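Local coordinates for Bis(5'-nucleosyl)-tetraphosphatase [asymmetrical] (Caenorhabditis elegans, PDB 1KTG), which splits diadenosine tetraphosphate asymmetrically with water into AMP and ATP, a Nudix hydrolase reaction that depends on divalent metal ions, at residues 6-11 against 51-56; 29-34 against 119-124; 106-109 against 113-116. All coordinates share one frame; numbering follows the deposited sequence.

Contact 1 (6-11 against 51-56); sequences AGLVIY and RETKEE. With MG (magnesium ion), chain I; MG (magnesium ion), chain F; MG (magnesium ion), chain G; OH (hydroxide ion), chain D.
Leu8 and Ile10 of the strand meet Thr53 of the helix, while the flat groups of the contact, one guanidinium and three carboxylates, all sit on 51-56. The Arg51 guanidinium takes the carboxylates at its edge: NH1 donates to Glu52 OE2 at 2.9 Å and to Glu55 OE2 at 3.1 Å, both partners lying near its plane. Each oxygen is approached from above its own carboxylate plane, by 60° at Glu52 and 47° at Glu55, so neither carboxylate is coplanar with the arginine. This salt-bridge network holds the Glu52 carboxylate, whose two oxygens bind different magnesium ions: OE1 lies 2.1 Å from one and OE2 lies 2.0 Å from the other. A hydroxide bridges that pair of metals. Glu56, one helical turn on, uses the single atom OE2 to join the first ion to a third, and Lys36 O and Glu103 help complete the cluster. The sequence RETKEE is the core of the Nudix box.

A bend at chi2 (-79°) carries the Glu52 carboxylate off to the metals although its CB faces the strand. Thr53 makes the contact with the strand, its hydroxyl oxygen lying against the leucine and its methyl against the isoleucine. Its OG1, also bonded to Ala49 O one turn back, rests 3.5 Å from Leu8 CD1, the two side chains crossing at about a right angle. Thr53 CG2 touches Ile10 CD1 at 4.2 Å.

Leu8 and Ile10 also pack on Leu64 of strand 64-78, and Leu8 reaches Trp88 of strand 81-92. Val9 points away from helix 45-57 and packs against Leu127, Leu128 and Phe131 of helix 122-137, so strand 3-14 runs between the two helices, as in the alpha/beta/alpha sandwich of Nudix enzymes.

Contact 2 (29-34 against 119-124); sequences PHHWTP and ADYAEM. With AMP (adenosine monophosphate), chain J.
His31 and Tyr121 touch as walls of the AMP pocket of this Nudix fold, His31 CB lying 3.5 Å from Tyr121 OH at the edge of the tyrosine ring. One face of that ring carries the adenine, with C5 3.3 Å above its plane and displaced toward the rim. The same Tyr121 OH shares a short hydrogen bond of 2.5 Å with the ribose O2'. His31 holds the phosphate: its NE2 donates to O1P (N-H...O angle 159°). Ribose C2' sits over the centre of one face of its imidazole. With chi1 at 57°, CG lies between the backbone N and the carbonyl carbon, which turns the imidazole toward the nucleotide. Tyr76, Lys36 and Lys83 add further hydrogen bonds to the ligand.

Behind this shell, Trp32 and Ala119 come close through their backbones, and a water bridges them, 2.6 Å from Trp32 O and 3.1 Å from Ala119 O. Deeper still, the methyl end of the bent Met124 chain reaches the Pro34 ring beside Tyr87, CE lying 3.7 Å from Pro34 CD. Thr33 OG1, hydrogen-bonded to Lys36 NZ as well, donates to Pro34 O at 2.7 Å, tilted 23° from the carbonyl plane.

Contact 3 (106-109 against 113-116); sequences NWKW and EDAI
The one polar bond between the segments is a salt bridge at the protein surface, from Lys108 NZ to Asp114 OD1 at 2.8 Å. The ammonium approaches OD1 on the syn side, the side of the other oxygen, yet stays 3.5 Å from Asp114 OD2, so the carboxylate is engaged through one atom and not as a symmetric pair. Lys108 reaches across fully extended, every torsion from chi1 (-167°) outward being near 180°. In Asp114, CG likewise lies opposite the backbone N (chi1 -173°), and the two side chains meet at about a right angle.

Van der Waals contact comes from the end of the lysine chain alone: Lys108 CE is 3.3 Å from Asp114 OD1, and CD is 4.0 Å from the same oxygen. The bridge spans the tight connection between strand 104-110, a member of the mixed Nudix sheet, and helix 112-119, which follows it almost at once. Asp114 stands in the first turn of that helix, where the amino-end dipole would probably favour its ionised form.

Backbone hydrogen bonds hold strand 104-110 in the sheet, pairing Lys108 with Leu22 and Asn106 with Gln24 of strand 17-25. Trp109, whose CB points away from the helix, makes a cation-pi contact with Arg12. On the helix side, Glu113 forms a salt bridge with Arg129 and Ala115 packs on Leu128, both in helix 122-137.

In the fold
The three contacts share one mixed sheet. Contacts 1 and 2 lie about 15 Å apart between centres, contacts 1 and 3 the same, and contacts 2 and 3 about 10 Å. Along the chain, contacts 1 and 2 cross, their segments following in the order 6-11, 29-34, 51-56, 119-124, whereas contact 3 falls inside the long loop closed by contact 2. Pro34 packs on Leu8 and Val9 where neighbouring strands meet; Trp109 reaches Ile10, and Trp32 lies against Trp107. Contact 1 holds glutamates of the metal cluster and contact 2 residues of the AMP pocket, with strands 3-14 and 32-38 side by side, while contact 3 joins strand 104-110 to helix 112-119, and helix 122-137 follows.

Contact 1 (6-11 against 51-56)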
loop_
_atom_site.group_PDB
_atom_site.type_symbol
_atom_site.label_atom_id
_atom_site.label_comp_id
_atom_site.label_asym_id
_atom_site.label_seq_id
_atom_site.Cartn_x
_atom_site.Cartn_y
_atom_site.Cartn_z
ATOM N N ALA A 6 -4.408 3.752 -7.240
ATOM C CA ALA A 6 -3.243 2.890 -7.182
ATOM C C ALA A 6 -2.402 3.206 -5.965
ATOM O O ALA A 6 -2.492 4.285 -5.392
ATOM C CB ALA A 6 -2.421 3.063 -8.417
ATOM N N GLY A 7 -1.555 2.255 -5.593
ATOM C CA GLY A 7 -0.673 2.460 -4.476
ATOM C C GLY A 7 0.443 1.455 -4.467
ATOM O O GLY A 7 0.633 0.699 -5.418
ATOM N N LEU A 8 1.186 1.454 -3.369
ATOM C CA LEU A 8 2.319 0.578 -3.208
ATOM C C LEU A 8 2.207 -0.168 -1.888
ATOM O O LEU A 8 1.984 0.435 -0.845
ATOM C CB LEU A 8 3.621 1.389 -3.226
ATOM C CG LEU A 8 3.960 2.120 -4.531
ATOM C CD1 LEU A 8 5.276 2.855 -4.431
ATOM C CD2 LEU A 8 3.957 1.168 -5.720
ATOM N N VAL A 9 2.301 -1.489 -1.962
ATOM C CA VAL A 9 2.378 -2.309 -0.766
ATOM C C VAL A 9 3.847 -2.224 -0.377
ATOM O O VAL A 9 4.697 -2.892 -0.950
ATOM C CB VAL A 9 1.943 -3.753 -1.025
ATOM C CG1 VAL A 9 2.247 -4.649 0.192
ATOM C CG2 VAL A 9 0.459 -3.802 -1.337
ATOM N N ILE A 10 4.137 -1.318 0.542
ATOM C CA ILE A 10 5.487 -1.136 1.042
ATOM C C ILE A 10 5.797 -2.179 2.102
ATOM O O ILE A 10 4.985 -2.412 2.996
ATOM C CB ILE A 10 5.609 0.235 1.708
ATOM C CG1 ILE A 10 5.210 1.361 0.740
ATOM C CG2 ILE A 10 7.018 0.408 2.288
ATOM C CD1 ILE A 10 6.059 1.467 -0.482
ATOM N N TYR A 11 6.970 -2.795 2.000
ATOM C CA TYR A 11 7.436 -3.717 3.028
ATOM C C TYR A 11 8.868 -3.398 3.372
ATOM O O TYR A 11 9.587 -2.726 2.615
ATOM C CB TYR A 11 7.330 -5.180 2.588
ATOM C CG TYR A 11 8.385 -5.638 1.597
ATOM C CD1 TYR A 11 9.479 -6.385 2.012
ATOM C CD2 TYR A 11 8.275 -5.344 0.248
ATOM C CE1 TYR A 11 10.447 -6.815 1.113
ATOM C CE2 TYR A 11 9.233 -5.773 -0.660
ATOM C CZ TYR A 11 10.316 -6.506 -0.229
ATOM O OH TYR A 11 11.274 -6.935 -1.141
ATOM N N ARG A 51 3.298 8.805 -6.446
ATOM C CA ARG A 51 3.006 10.122 -5.890
ATOM C C ARG A 51 2.246 10.013 -4.570
ATOM O O ARG A 51 2.530 10.730 -3.613
ATOM C CB ARG A 51 2.221 10.971 -6.887
ATOM C CG ARG A 51 1.753 12.312 -6.320
ATOM C CD ARG A 51 0.802 13.071 -7.225
ATOM N NE ARG A 51 -0.237 12.176 -7.724
ATOM C CZ ARG A 51 -1.258 11.734 -7.003
ATOM N NH1 ARG A 51 -1.401 12.121 -5.748
ATOM N NH2 ARG A 51 -2.143 10.894 -7.542
ATOM N N GLU A 52 1.270 9.127 -4.522
ATOM C CA GLU A 52 0.491 8.952 -3.293
ATOM C C GLU A 52 1.358 8.406 -2.171
ATOM O O GLU A 52 1.164 8.735 -0.996
ATOM C CB GLU A 52 -0.711 8.041 -3.545
ATOM C CG GLU A 52 -1.787 8.691 -4.411
ATOM C CD GLU A 52 -2.680 9.671 -3.662
ATOM O OE1 GLU A 52 -2.702 9.644 -2.412
ATOM O OE2 GLU A 52 -3.382 10.459 -4.335
ATOM N N THR A 53 2.329 7.579 -2.527
ATOM C CA THR A 53 3.231 7.058 -1.517
ATOM C C THR A 53 4.054 8.190 -0.928
ATOM O O THR A 53 4.233 8.274 0.295
ATOM C CB THR A 53 4.121 5.995 -2.117
ATOM O OG1 THR A 53 3.320 4.839 -2.368
ATOM C CG2 THR A 53 5.174 5.536 -1.119
ATOM N N LYS A 54 4.544 9.068 -1.796
ATOM C CA LYS A 54 5.331 10.208 -1.349
ATOM C C LYS A 54 4.469 11.117 -0.485
ATOM O O LYS A 54 4.892 11.556 0.582
ATOM C CB LYS A 54 5.895 10.981 -2.548
ATOM N N GLU A 55 3.238 11.363 -0.925
ATOM C CA GLU A 55 2.328 12.254 -0.206
ATOM C C GLU A 55 1.880 11.722 1.145
ATOM O O GLU A 55 1.827 12.477 2.118
ATOM C CB GLU A 55 1.066 12.535 -1.038
ATOM C CG GLU A 55 1.265 13.495 -2.200
ATOM C CD GLU A 55 0.017 13.660 -3.052
ATOM O OE1 GLU A 55 -1.046 13.128 -2.675
ATOM O OE2 GLU A 55 0.097 14.305 -4.113
ATOM N N GLU A 56 1.535 10.439 1.199
ATOM C CA GLU A 56 0.917 9.878 2.399
ATOM C C GLU A 56 1.894 9.340 3.441
ATOM O O GLU A 56 1.575 9.302 4.635
ATOM C CB GLU A 56 -0.093 8.796 2.004
ATOM C CG GLU A 56 -1.217 9.333 1.125
ATOM C CD GLU A 56 -2.264 8.297 0.774
ATOM O OE1 GLU A 56 -2.070 7.091 1.061
ATOM O OE2 GLU A 56 -3.314 8.700 0.224
HETATM MG MG MG I . -3.849 10.409 -0.855
HETATM MG MG MG F . -5.018 7.583 -0.105
HETATM MG MG MG G . -5.120 11.466 -3.979
HETATM O O OH D . -4.659 12.058 -1.995
HETATM O O HOH W 1 -3.931 13.340 -4.593
HETATM O O HOH W 2 -4.584 5.978 1.221
HETATM O O HOH W 3 -6.902 6.696 -0.393
HETATM O O HOH W 4 -5.868 8.686 1.515
HETATM O O HOH W 5 -6.822 12.811 -3.712
#

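Contact 2 (29-34 against 119-124)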
loop_
_atom_site.group_PDB
_atom_site.type_symbol
_atom_site.label_atom_id
_atom_site.label_comp_id
_atom_site.label_asym_id
_atom_site.label_seq_id
_atom_site.Cartn_x
_atom_site.Cartn_y
_atom_site.Cartn_z
ATOM N N PRO A 29 -14.324 5.489 7.829
ATOM C CA PRO A 29 -14.371 4.517 8.918
ATOM C C PRO A 29 -12.992 4.232 9.576
ATOM O O PRO A 29 -12.877 3.278 10.331
ATOM C CB PRO A 29 -14.896 3.260 8.196
ATOM C CG PRO A 29 -14.805 3.579 6.749
ATOM C CD PRO A 29 -14.025 4.846 6.544
ATOM N N HIS A 30 -11.989 5.065 9.313
ATOM C CA HIS A 30 -10.647 4.893 9.890
ATOM C C HIS A 30 -10.023 3.550 9.537
ATOM O O HIS A 30 -9.323 2.930 10.346
ATOM C CB HIS A 30 -10.653 5.071 11.413
ATOM C CG HIS A 30 -11.162 6.401 11.854
ATOM N ND1 HIS A 30 -10.767 7.580 11.260
ATOM C CD2 HIS A 30 -12.055 6.742 12.815
ATOM C CE1 HIS A 30 -11.400 8.591 11.831
ATOM N NE2 HIS A 30 -12.186 8.110 12.780
ATOM N N HIS A 31 -10.277 3.090 8.327
ATOM C CA HIS A 31 -9.699 1.825 7.883
ATOM C C HIS A 31 -8.225 1.997 7.557
ATOM O O HIS A 31 -7.719 3.109 7.414
ATOM C CB HIS A 31 -10.426 1.316 6.652
ATOM C CG HIS A 31 -10.422 2.292 5.528
ATOM N ND1 HIS A 31 -10.958 3.553 5.649
ATOM C CD2 HIS A 31 -9.916 2.214 4.277
ATOM C CE1 HIS A 31 -10.799 4.208 4.513
ATOM N NE2 HIS A 31 -10.167 3.417 3.664
ATOM N N TRP A 32 -7.554 0.864 7.424
ATOM C CA TRP A 32 -6.128 0.812 7.174
ATOM C C TRP A 32 -5.808 0.238 5.791
ATOM O O TRP A 32 -6.319 -0.808 5.416
ATOM C CB TRP A 32 -5.478 -0.114 8.211
ATOM C CG TRP A 32 -5.577 0.291 9.662
ATOM C CD1 TRP A 32 -6.675 0.212 10.474
ATOM C CD2 TRP A 32 -4.514 0.783 10.482
ATOM N NE1 TRP A 32 -6.362 0.638 11.744
ATOM C CE2 TRP A 32 -5.038 0.995 11.775
ATOM C CE3 TRP A 32 -3.166 1.073 10.254
ATOM C CZ2 TRP A 32 -4.270 1.484 12.819
ATOM C CZ3 TRP A 32 -2.407 1.555 11.285
ATOM C CH2 TRP A 32 -2.956 1.754 12.559
ATOM N N THR A 33 -4.944 0.920 5.048
ATOM C CA THR A 33 -4.484 0.430 3.751
ATOM C C THR A 33 -3.041 0.859 3.589
ATOM O O THR A 33 -2.560 1.711 4.338
ATOM C CB THR A 33 -5.280 1.033 2.577
ATOM O OG1 THR A 33 -4.826 2.370 2.334
ATOM C CG2 THR A 33 -6.776 1.155 2.874
ATOM N N PRO A 34 -2.339 0.282 2.620
ATOM C CA PRO A 34 -1.006 0.775 2.286
ATOM C C PRO A 34 -1.196 2.139 1.634
ATOM O O PRO A 34 -2.342 2.496 1.358
ATOM C CB PRO A 34 -0.481 -0.259 1.271
ATOM C CG PRO A 34 -1.375 -1.442 1.433
ATOM C CD PRO A 34 -2.720 -0.870 1.789
ATOM N N ALA A 119 -5.999 -4.874 8.075
ATOM C CA ALA A 119 -6.524 -4.431 6.777
ATOM C C ALA A 119 -7.983 -4.848 6.653
ATOM O O ALA A 119 -8.778 -4.194 5.981
ATOM C CB ALA A 119 -5.706 -5.008 5.649
ATOM N N ASP A 120 -8.294 -5.960 7.306
ATOM C CA ASP A 120 -9.647 -6.466 7.496
ATOM C C ASP A 120 -10.389 -6.972 6.252
ATOM O O ASP A 120 -11.056 -7.996 6.332
ATOM C CB ASP A 120 -10.488 -5.469 8.302
ATOM C CG ASP A 120 -11.913 -5.926 8.482
ATOM O OD1 ASP A 120 -12.153 -7.003 9.091
ATOM O OD2 ASP A 120 -12.864 -5.262 8.032
ATOM N N TYR A 121 -10.262 -6.308 5.114
ATOM C CA TYR A 121 -10.966 -6.738 3.905
ATOM C C TYR A 121 -10.364 -8.010 3.306
ATOM O O TYR A 121 -9.165 -8.082 3.042
ATOM C CB TYR A 121 -10.959 -5.613 2.875
ATOM C CG TYR A 121 -11.447 -4.311 3.460
ATOM C CD1 TYR A 121 -10.575 -3.260 3.695
ATOM C CD2 TYR A 121 -12.771 -4.153 3.826
ATOM C CE1 TYR A 121 -11.029 -2.065 4.253
ATOM C CE2 TYR A 121 -13.228 -2.969 4.384
ATOM C CZ TYR A 121 -12.354 -1.937 4.593
ATOM O OH TYR A 121 -12.812 -0.757 5.145
ATOM N N ALA A 122 -11.218 -9.002 3.076
ATOM C CA ALA A 122 -10.801 -10.301 2.554
ATOM C C ALA A 122 -9.887 -10.228 1.332
ATOM O O ALA A 122 -8.843 -10.886 1.314
ATOM C CB ALA A 122 -12.017 -11.141 2.227
ATOM N N GLU A 123 -10.277 -9.445 0.325
ATOM C CA GLU A 123 -9.480 -9.316 -0.902
ATOM C C GLU A 123 -8.101 -8.727 -0.627
ATOM O O GLU A 123 -7.124 -9.142 -1.239
ATOM C CB GLU A 123 -10.170 -8.436 -1.956
ATOM C CG GLU A 123 -11.636 -8.716 -2.224
ATOM C CD GLU A 123 -11.954 -10.180 -2.323
ATOM O OE1 GLU A 123 -11.191 -10.917 -2.994
ATOM O OE2 GLU A 123 -12.978 -10.592 -1.731
ATOM N N MET A 124 -8.019 -7.734 0.259
ATOM C CA MET A 124 -6.716 -7.168 0.608
ATOM C C MET A 124 -5.877 -8.264 1.263
ATOM O O MET A 124 -4.679 -8.387 0.986
ATOM C CB MET A 124 -6.835 -5.965 1.545
ATOM C CG MET A 124 -5.489 -5.441 2.034
ATOM S SD MET A 124 -4.391 -4.859 0.710
ATOM C CE MET A 124 -5.151 -3.289 0.314
HETATM P P AMP J . -10.508 3.981 0.324
HETATM O O1P AMP J . -9.405 3.478 1.234
HETATM O O2P AMP J . -10.493 3.235 -0.992
HETATM O O3P AMP J . -10.449 5.479 0.269
HETATM O "O5'" AMP J . -11.884 3.599 1.070
HETATM C "C5'" AMP J . -13.145 4.012 0.554
HETATM C "C4'" AMP J . -14.227 3.218 1.263
HETATM O "O4'" AMP J . -14.104 1.859 0.859
HETATM C "C3'" AMP J . -14.070 3.260 2.775
HETATM O "O3'" AMP J . -15.347 3.418 3.375
HETATM C "C2'" AMP J . -13.428 1.931 3.139
HETATM O "O2'" AMP J . -13.943 1.380 4.342
HETATM C "C1'" AMP J . -13.763 1.022 1.967
HETATM N N9 AMP J . -12.668 0.105 1.571
HETATM C C8 AMP J . -11.339 0.344 1.559
HETATM N N7 AMP J . -10.679 -0.758 1.124
HETATM C C5 AMP J . -11.572 -1.703 0.846
HETATM C C6 AMP J . -11.520 -3.092 0.347
HETATM N N6 AMP J . -10.330 -3.675 0.062
HETATM N N1 AMP J . -12.679 -3.751 0.196
HETATM C C2 AMP J . -13.867 -3.173 0.479
HETATM N N3 AMP J . -13.975 -1.906 0.938
HETATM C C4 AMP J . -12.889 -1.143 1.139
HETATM O O HOH W 6 -9.039 -1.522 8.125
HETATM O O HOH W 7 -7.479 -2.419 3.746
#

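Contact 3 (106-109 against 113-116)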
loop_
_atom_site.group_PDB
_atom_site.type_symbol
_atom_site.label_atom_id
_atom_site.label_comp_id
_atom_site.label_asym_id
_atom_site.label_seq_id
_atom_site.Cartn_x
_atom_site.Cartn_y
_atom_site.Cartn_z
ATOM N N ASN A 106 -2.344 7.533 11.833
ATOM C CA ASN A 106 -1.410 6.600 12.469
ATOM C C ASN A 106 -0.892 5.614 11.429
ATOM O O ASN A 106 -1.371 5.592 10.300
ATOM C CB ASN A 106 -2.132 5.837 13.590
ATOM C CG ASN A 106 -1.173 5.223 14.630
ATOM O OD1 ASN A 106 -1.601 4.465 15.500
ATOM N ND2 ASN A 106 0.104 5.572 14.557
ATOM N N TRP A 107 0.111 4.830 11.793
ATOM C CA TRP A 107 0.633 3.804 10.905
ATOM C C TRP A 107 1.141 2.659 11.746
ATOM O O TRP A 107 1.258 2.777 12.957
ATOM C CB TRP A 107 1.754 4.349 10.000
ATOM C CG TRP A 107 3.104 4.525 10.657
ATOM C CD1 TRP A 107 4.075 3.576 10.788
ATOM C CD2 TRP A 107 3.639 5.721 11.232
ATOM N NE1 TRP A 107 5.171 4.104 11.427
ATOM C CE2 TRP A 107 4.932 5.422 11.701
ATOM C CE3 TRP A 107 3.159 7.022 11.393
ATOM C CZ2 TRP A 107 5.739 6.366 12.331
ATOM C CZ3 TRP A 107 3.964 7.958 12.020
ATOM C CH2 TRP A 107 5.235 7.625 12.483
ATOM N N LYS A 108 1.438 1.539 11.102
ATOM C CA LYS A 108 2.006 0.393 11.802
ATOM C C LYS A 108 2.789 -0.466 10.832
ATOM O O LYS A 108 2.391 -0.638 9.676
ATOM C CB LYS A 108 0.916 -0.454 12.455
ATOM C CG LYS A 108 1.459 -1.468 13.459
ATOM C CD LYS A 108 0.327 -2.229 14.152
ATOM C CE LYS A 108 0.821 -3.345 15.066
ATOM N NZ LYS A 108 -0.304 -4.279 15.451
ATOM N N TRP A 109 3.923 -0.978 11.290
ATOM C CA TRP A 109 4.674 -1.942 10.491
ATOM C C TRP A 109 4.194 -3.306 10.974
ATOM O O TRP A 109 4.382 -3.663 12.136
ATOM C CB TRP A 109 6.172 -1.772 10.694
ATOM C CG TRP A 109 6.731 -0.596 9.955
ATOM C CD1 TRP A 109 7.041 0.625 10.468
ATOM C CD2 TRP A 109 7.062 -0.544 8.566
ATOM N NE1 TRP A 109 7.540 1.438 9.480
ATOM C CE2 TRP A 109 7.563 0.738 8.302
ATOM C CE3 TRP A 109 6.979 -1.460 7.511
ATOM C CZ2 TRP A 109 7.988 1.130 7.030
ATOM C CZ3 TRP A 109 7.407 -1.066 6.248
ATOM C CH2 TRP A 109 7.900 0.215 6.023
ATOM N N GLU A 113 0.267 -11.809 9.168
ATOM C CA GLU A 113 -1.029 -12.140 9.743
ATOM C C GLU A 113 -1.698 -10.939 10.402
ATOM O O GLU A 113 -2.911 -10.755 10.295
ATOM C CB GLU A 113 -0.885 -13.298 10.710
ATOM C CG GLU A 113 -0.453 -14.592 10.016
ATOM C CD GLU A 113 -1.420 -15.064 8.933
ATOM O OE1 GLU A 113 -2.630 -14.732 8.987
ATOM O OE2 GLU A 113 -0.964 -15.785 8.020
ATOM N N ASP A 114 -0.891 -10.120 11.065
ATOM C CA ASP A 114 -1.367 -8.915 11.724
ATOM C C ASP A 114 -1.842 -7.912 10.679
ATOM O O ASP A 114 -2.879 -7.241 10.847
ATOM C CB ASP A 114 -0.227 -8.317 12.551
ATOM C CG ASP A 114 -0.666 -7.160 13.403
ATOM O OD1 ASP A 114 0.062 -6.133 13.447
ATOM O OD2 ASP A 114 -1.719 -7.186 14.072
ATOM N N ALA A 115 -1.082 -7.808 9.593
ATOM C CA ALA A 115 -1.452 -6.915 8.512
ATOM C C ALA A 115 -2.810 -7.313 7.944
ATOM O O ALA A 115 -3.657 -6.453 7.667
ATOM C CB ALA A 115 -0.385 -6.916 7.424
ATOM N N ILE A 116 -3.034 -8.612 7.791
ATOM C CA ILE A 116 -4.297 -9.100 7.247
ATOM C C ILE A 116 -5.440 -8.759 8.198
ATOM O O ILE A 116 -6.483 -8.259 7.774
ATOM C CB ILE A 116 -4.238 -10.617 6.983
ATOM C CG1 ILE A 116 -3.308 -10.912 5.808
ATOM C CG2 ILE A 116 -5.606 -11.166 6.667
ATOM C CD1 ILE A 116 -2.843 -12.361 5.764
#